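Long-range contacts in cell division GTPase FtsZ, diverged (Clostridium botulinum C, PDB 3V3T), which is a diverged member of the tubulin/FtsZ family, pairing a Rossmann-like GTPase domain with a C-terminal domain of the TubZ type: residues 51-55 and 74-78; 62-68 and 101-106. The protein carries 1 engineered substitution. All blocks are in the same frame, centred on the assembly; numbering follows the deposited sequence.

Contact 1: residues 51-55 and 74-78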
loop_
_atom_site.group_PDB
_atom_site.type_symbol
_atom_site.label_atom_id
_atom_site.label_comp_id
_atom_site.label_asym_id
_atom_site.label_seq_id
_atom_site.Cartn_x
_atom_site.Cartn_y
_atom_site.Cartn_z
ATOM N N THR A 51 -13.055 -7.461 -13.754
ATOM C CA THR A 51 -13.864 -6.766 -12.764
ATOM C C THR A 51 -14.854 -7.714 -12.102
ATOM O O THR A 51 -15.237 -8.739 -12.669
ATOM C CB THR A 51 -14.664 -5.613 -13.400
ATOM O OG1 THR A 51 -15.517 -6.131 -14.423
ATOM C CG2 THR A 51 -13.739 -4.600 -14.014
ATOM N N TYR A 52 -15.262 -7.369 -10.890
ATOM C CA TYR A 52 -16.309 -8.107 -10.209
ATOM C C TYR A 52 -17.257 -7.142 -9.527
ATOM O O TYR A 52 -16.899 -6.482 -8.545
ATOM C CB TYR A 52 -15.729 -9.073 -9.176
ATOM C CG TYR A 52 -16.800 -9.898 -8.488
ATOM C CD1 TYR A 52 -17.320 -11.038 -9.091
ATOM C CD2 TYR A 52 -17.303 -9.527 -7.250
ATOM C CE1 TYR A 52 -18.301 -11.787 -8.472
ATOM C CE2 TYR A 52 -18.280 -10.268 -6.626
ATOM C CZ TYR A 52 -18.775 -11.396 -7.237
ATOM O OH TYR A 52 -19.753 -12.133 -6.611
ATOM N N HIS A 53 -18.472 -7.070 -10.053
ATOM C CA HIS A 53 -19.501 -6.201 -9.510
ATOM C C HIS A 53 -20.241 -6.918 -8.399
ATOM O O HIS A 53 -20.695 -8.045 -8.580
ATOM C CB HIS A 53 -20.493 -5.815 -10.609
ATOM C CG HIS A 53 -21.557 -4.865 -10.156
ATOM N ND1 HIS A 53 -22.842 -5.269 -9.864
ATOM C CD2 HIS A 53 -21.529 -3.526 -9.950
ATOM C CE1 HIS A 53 -23.560 -4.221 -9.498
ATOM N NE2 HIS A 53 -22.786 -3.151 -9.542
ATOM N N ILE A 54 -20.366 -6.272 -7.246
ATOM C CA ILE A 54 -21.193 -6.833 -6.187
ATOM C C ILE A 54 -22.660 -6.393 -6.308
ATOM O O ILE A 54 -22.968 -5.202 -6.241
ATOM C CB ILE A 54 -20.654 -6.485 -4.808
ATOM C CG1 ILE A 54 -19.214 -6.983 -4.674
ATOM C CG2 ILE A 54 -21.551 -7.090 -3.735
ATOM C CD1 ILE A 54 -18.577 -6.611 -3.386
ATOM N N PRO A 55 -23.567 -7.366 -6.482
ATOM C CA PRO A 55 -25.002 -7.109 -6.662
ATOM C C PRO A 55 -25.569 -6.114 -5.647
ATOM O O PRO A 55 -26.675 -5.609 -5.870
ATOM C CB PRO A 55 -25.622 -8.489 -6.456
ATOM C CG PRO A 55 -24.560 -9.437 -6.899
ATOM C CD PRO A 55 -23.260 -8.807 -6.485
ATOM N N TYR A 74 -21.261 -12.839 -0.443
ATOM C CA TYR A 74 -20.403 -12.977 -1.622
ATOM C C TYR A 74 -18.891 -12.988 -1.338
ATOM O O TYR A 74 -18.088 -13.078 -2.269
ATOM C CB TYR A 74 -20.726 -11.878 -2.648
ATOM C CG TYR A 74 -22.114 -11.979 -3.254
ATOM C CD1 TYR A 74 -22.328 -12.685 -4.434
ATOM C CD2 TYR A 74 -23.207 -11.368 -2.652
ATOM C CE1 TYR A 74 -23.589 -12.783 -4.993
ATOM C CE2 TYR A 74 -24.475 -11.464 -3.204
ATOM C CZ TYR A 74 -24.657 -12.173 -4.375
ATOM O OH TYR A 74 -25.908 -12.275 -4.933
ATOM N N TYR A 75 -18.493 -12.896 -0.072
ATOM C CA TYR A 75 -17.061 -12.859 0.252
ATOM C C TYR A 75 -16.311 -14.029 -0.375
ATOM O O TYR A 75 -15.198 -13.871 -0.870
ATOM C CB TYR A 75 -16.823 -12.852 1.766
ATOM C CG TYR A 75 -17.216 -11.565 2.452
ATOM C CD1 TYR A 75 -17.395 -10.393 1.726
ATOM C CD2 TYR A 75 -17.404 -11.521 3.827
ATOM C CE1 TYR A 75 -17.754 -9.209 2.355
ATOM C CE2 TYR A 75 -17.761 -10.347 4.463
ATOM C CZ TYR A 75 -17.931 -9.194 3.722
ATOM O OH TYR A 75 -18.286 -8.029 4.359
ATOM N N LYS A 76 -16.935 -15.199 -0.361
ATOM C CA LYS A 76 -16.301 -16.413 -0.857
ATOM C C LYS A 76 -16.296 -16.496 -2.382
ATOM O O LYS A 76 -15.358 -17.037 -2.972
ATOM C CB LYS A 76 -16.958 -17.655 -0.247
ATOM C CG LYS A 76 -16.779 -17.761 1.263
ATOM C CD LYS A 76 -17.221 -19.116 1.799
ATOM C CE LYS A 76 -16.224 -20.208 1.446
ATOM N NZ LYS A 76 -16.674 -21.546 1.927
ATOM N N GLN A 77 -17.339 -15.978 -3.023
ATOM C CA GLN A 77 -17.310 -15.855 -4.474
ATOM C C GLN A 77 -16.190 -14.894 -4.871
ATOM O O GLN A 77 -15.431 -15.155 -5.801
ATOM C CB GLN A 77 -18.645 -15.353 -5.023
ATOM C CG GLN A 77 -19.770 -16.367 -4.976
ATOM C CD GLN A 77 -20.755 -16.186 -6.122
ATOM O OE1 GLN A 77 -20.489 -15.440 -7.069
ATOM N NE2 GLN A 77 -21.897 -16.868 -6.042
ATOM N N ILE A 78 -16.087 -13.782 -4.158
ATOM C CA ILE A 78 -15.072 -12.795 -4.473
ATOM C C ILE A 78 -13.678 -13.412 -4.409
ATOM O O ILE A 78 -12.882 -13.297 -5.342
ATOM C CB ILE A 78 -15.137 -11.597 -3.512
ATOM C CG1 ILE A 78 -16.478 -10.865 -3.662
ATOM C CG2 ILE A 78 -13.946 -10.657 -3.748
ATOM C CD1 ILE A 78 -16.540 -9.539 -2.918
#
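The phenol of Y52 is the main bump of this contact, and residues Y74, Q77 and I78 form the hollow that takes it. CG of Y52 lies anti to the backbone N (chi1 -178°), which sends the ring out from the strand toward the helix. One flank of the ring rests on I78, with CE2 of Y52 3.5 Å from CG1 of I78. The hydroxyl at the ring's end sits between Y74 and Q77. There OH of Y52 lies 3.4 Å from CD1 of Y74. A weak hydrogen bond runs from OH of Y52 to OE1 of Q77, at 3.4 Å. OE1 lies near the plane of the Y52 ring, at its edge, while the amide plane is turned 60° from the ring.

Two smaller bumps, I54 and P55, follow along the chain. I54 meets I78 through the ends of both side chains, CD1 to CD1 at 3.6 Å. I35 touches both isoleucines and A71 touches I54, so this end of the contact is buried. P55 lies over one face of the Y74 ring in a CH-pi contact, with CD 4.2 Å from the ring centroid and 10° off the normal. P55 itself is exposed.

Y52 and I54 are also tied by backbone hydrogen bonds to strand 31-36. The contact thus sets the first turn of helix 75-85 against 51-53, the outermost strand on this side. This is helix-on-sheet packing within a beta-alpha-beta crossover, as in the Rossmann-like GTPase domain of the tubulin/FtsZ family.

Contact 2: residues 62-68 and 101-106; sequences KERKKAV and GAGSGI. Engineered in segment 101-106: A102 (natural residue Thr).
The hydroxyl oxygen of S104 is held by two groups. NE of R64 donates to OG of S104 at 2.8 Å, with an angle of 150° at the hydrogen. N141 O, on helix 136-152, is its second partner. R64 also donates from NH2 to the backbone O of S104, at 2.6 Å. The guanidinium therefore grips S104 side-on with two nitrogens, and NH2 comes in from above the carbonyl plane. A bend in the R64 chain at chi3 (-67°) helps turn the group to S104. A salt bridge from NH2 to D148 further fixes its rotation.

Beside this grip the backbones come close. CA of G101 lies 3.5 Å from C of K62, and the axes of helices 64-68 and 101-106 approach to 7.5 Å at an angle of 67°. G101 and G105 put no side chain between the two backbones. CB of A67 fits against CA of A102 at 3.4 Å. CD1 of I106 lies 3.7 Å from CB of A67. CG2 of V68 packs on O of G105. Segment 101-106 carries most of the glycine-rich signature motif of the tubulin/FtsZ family, at the start of helix 101-117. Within it, A102 is an engineered alanine in place of the natural threonine.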
loop_
_atom_site.group_PDB
_atom_site.type_symbol
_atom_site.label_atom_id
_atom_site.label_comp_id
_atom_site.label_asym_id
_atom_site.label_seq_id
_atom_site.Cartn_x
_atom_site.Cartn_y
_atom_site.Cartn_z
ATOM N N LYS A 62 -19.923 5.268 0.175
ATOM C CA LYS A 62 -19.698 6.032 1.403
ATOM C C LYS A 62 -20.235 5.346 2.668
ATOM O O LYS A 62 -19.694 5.539 3.760
ATOM C CB LYS A 62 -20.295 7.434 1.274
ATOM C CG LYS A 62 -19.486 8.374 0.398
ATOM C CD LYS A 62 -18.277 8.917 1.139
ATOM C CE LYS A 62 -17.557 9.964 0.304
ATOM N NZ LYS A 62 -16.719 10.860 1.145
ATOM N N GLU A 63 -21.295 4.556 2.523
ATOM C CA GLU A 63 -21.910 3.872 3.665
ATOM C C GLU A 63 -21.375 2.446 3.842
ATOM O O GLU A 63 -21.764 1.536 3.103
ATOM C CB GLU A 63 -23.436 3.842 3.512
ATOM C CG GLU A 63 -24.121 5.164 3.798
ATOM C CD GLU A 63 -24.300 5.413 5.282
ATOM O OE1 GLU A 63 -24.238 4.439 6.064
ATOM O OE2 GLU A 63 -24.505 6.583 5.669
ATOM N N ARG A 64 -20.494 2.251 4.824
ATOM C CA ARG A 64 -19.854 0.948 5.022
ATOM C C ARG A 64 -20.838 -0.094 5.561
ATOM O O ARG A 64 -20.673 -1.290 5.319
ATOM C CB ARG A 64 -18.603 1.061 5.913
ATOM C CG ARG A 64 -18.828 0.731 7.381
ATOM C CD ARG A 64 -17.616 1.090 8.251
ATOM N NE ARG A 64 -16.429 0.270 7.990
ATOM C CZ ARG A 64 -16.106 -0.833 8.668
ATOM N NH1 ARG A 64 -16.892 -1.270 9.650
ATOM N NH2 ARG A 64 -14.996 -1.502 8.362
ATOM N N LYS A 65 -21.868 0.364 6.271
ATOM C CA LYS A 65 -22.919 -0.527 6.758
ATOM C C LYS A 65 -23.642 -1.202 5.594
ATOM O O LYS A 65 -24.015 -2.375 5.677
ATOM C CB LYS A 65 -23.935 0.243 7.605
ATOM C CG LYS A 65 -23.349 0.963 8.809
ATOM C CD LYS A 65 -24.437 1.721 9.568
ATOM C CE LYS A 65 -23.910 2.338 10.861
ATOM N NZ LYS A 65 -24.989 2.990 11.667
ATOM N N LYS A 66 -23.841 -0.444 4.517
ATOM C CA LYS A 66 -24.546 -0.934 3.332
ATOM C C LYS A 66 -23.644 -1.762 2.421
ATOM O O LYS A 66 -24.058 -2.803 1.910
ATOM C CB LYS A 66 -25.161 0.227 2.542
ATOM C CG LYS A 66 -26.435 0.793 3.145
ATOM C CD LYS A 66 -26.946 1.947 2.304
ATOM C CE LYS A 66 -28.171 2.594 2.918
ATOM N NZ LYS A 66 -28.583 3.783 2.123
ATOM N N ALA A 67 -22.420 -1.286 2.207
ATOM C CA ALA A 67 -21.427 -2.053 1.463
ATOM C C ALA A 67 -21.339 -3.471 2.021
ATOM O O ALA A 67 -21.489 -4.452 1.286
ATOM C CB ALA A 67 -20.064 -1.366 1.531
ATOM N N VAL A 68 -21.106 -3.560 3.329
ATOM C CA VAL A 68 -21.008 -4.830 4.048
ATOM C C VAL A 68 -22.227 -5.746 3.849
ATOM O O VAL A 68 -22.078 -6.937 3.562
ATOM C CB VAL A 68 -20.806 -4.580 5.562
ATOM C CG1 VAL A 68 -21.057 -5.853 6.358
ATOM C CG2 VAL A 68 -19.415 -4.031 5.831
ATOM N N GLY A 101 -16.994 3.773 1.810
ATOM C CA GLY A 101 -17.958 2.776 2.260
ATOM C C GLY A 101 -17.549 1.333 1.979
ATOM O O GLY A 101 -17.356 0.540 2.903
ATOM N N ALA A 102 -17.403 0.976 0.707
ATOM C CA ALA A 102 -17.027 -0.391 0.357
ATOM C C ALA A 102 -15.610 -0.700 0.804
ATOM O O ALA A 102 -15.340 -1.750 1.396
ATOM C CB ALA A 102 -17.164 -0.618 -1.129
ATOM N N GLY A 103 -14.705 0.228 0.519
ATOM C CA GLY A 103 -13.304 0.059 0.839
ATOM C C GLY A 103 -13.082 -0.177 2.317
ATOM O O GLY A 103 -12.361 -1.092 2.710
ATOM N N SER A 104 -13.694 0.656 3.145
ATOM C CA SER A 104 -13.564 0.494 4.582
ATOM C C SER A 104 -14.296 -0.755 5.114
ATOM O O SER A 104 -13.810 -1.427 6.015
ATOM C CB SER A 104 -14.095 1.736 5.290
ATOM O OG SER A 104 -14.277 1.492 6.672
ATOM N N GLY A 105 -15.468 -1.057 4.569
ATOM C CA GLY A 105 -16.304 -2.090 5.150
ATOM C C GLY A 105 -16.065 -3.503 4.647
ATOM O O GLY A 105 -16.236 -4.470 5.376
ATOM N N ILE A 106 -15.671 -3.620 3.390
ATOM C CA ILE A 106 -15.563 -4.917 2.744
ATOM C C ILE A 106 -14.142 -5.461 2.764
ATOM O O ILE A 106 -13.952 -6.668 2.848
ATOM C CB ILE A 106 -16.119 -4.845 1.301
ATOM C CG1 ILE A 106 -17.628 -4.621 1.354
ATOM C CG2 ILE A 106 -15.809 -6.102 0.527
ATOM C CD1 ILE A 106 -18.233 -4.197 0.027
#

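The centres of contacts 1 and 2 lie 14 Å apart, and the two contacts touch. Their segments alternate along the chain. Helix 64-71 follows strand 51-53 and precedes helix 75-85, so residues 51-78 supply three of the four segments. I54 of contact 1 reaches I106 of contact 2, CD1 to CD1 at 4.2 Å. The ring of Y75 lies on the same residue, with CE1 of Y75 4.1 Å from CG2 of I106, and also packs on V68. Y75 continues onto P109, I110 and L113, further along helix 101-117. Contact 1 joins helix 75-85 to the edge strand, and contact 2 joins helix 64-71 to the glycine-rich signature motif.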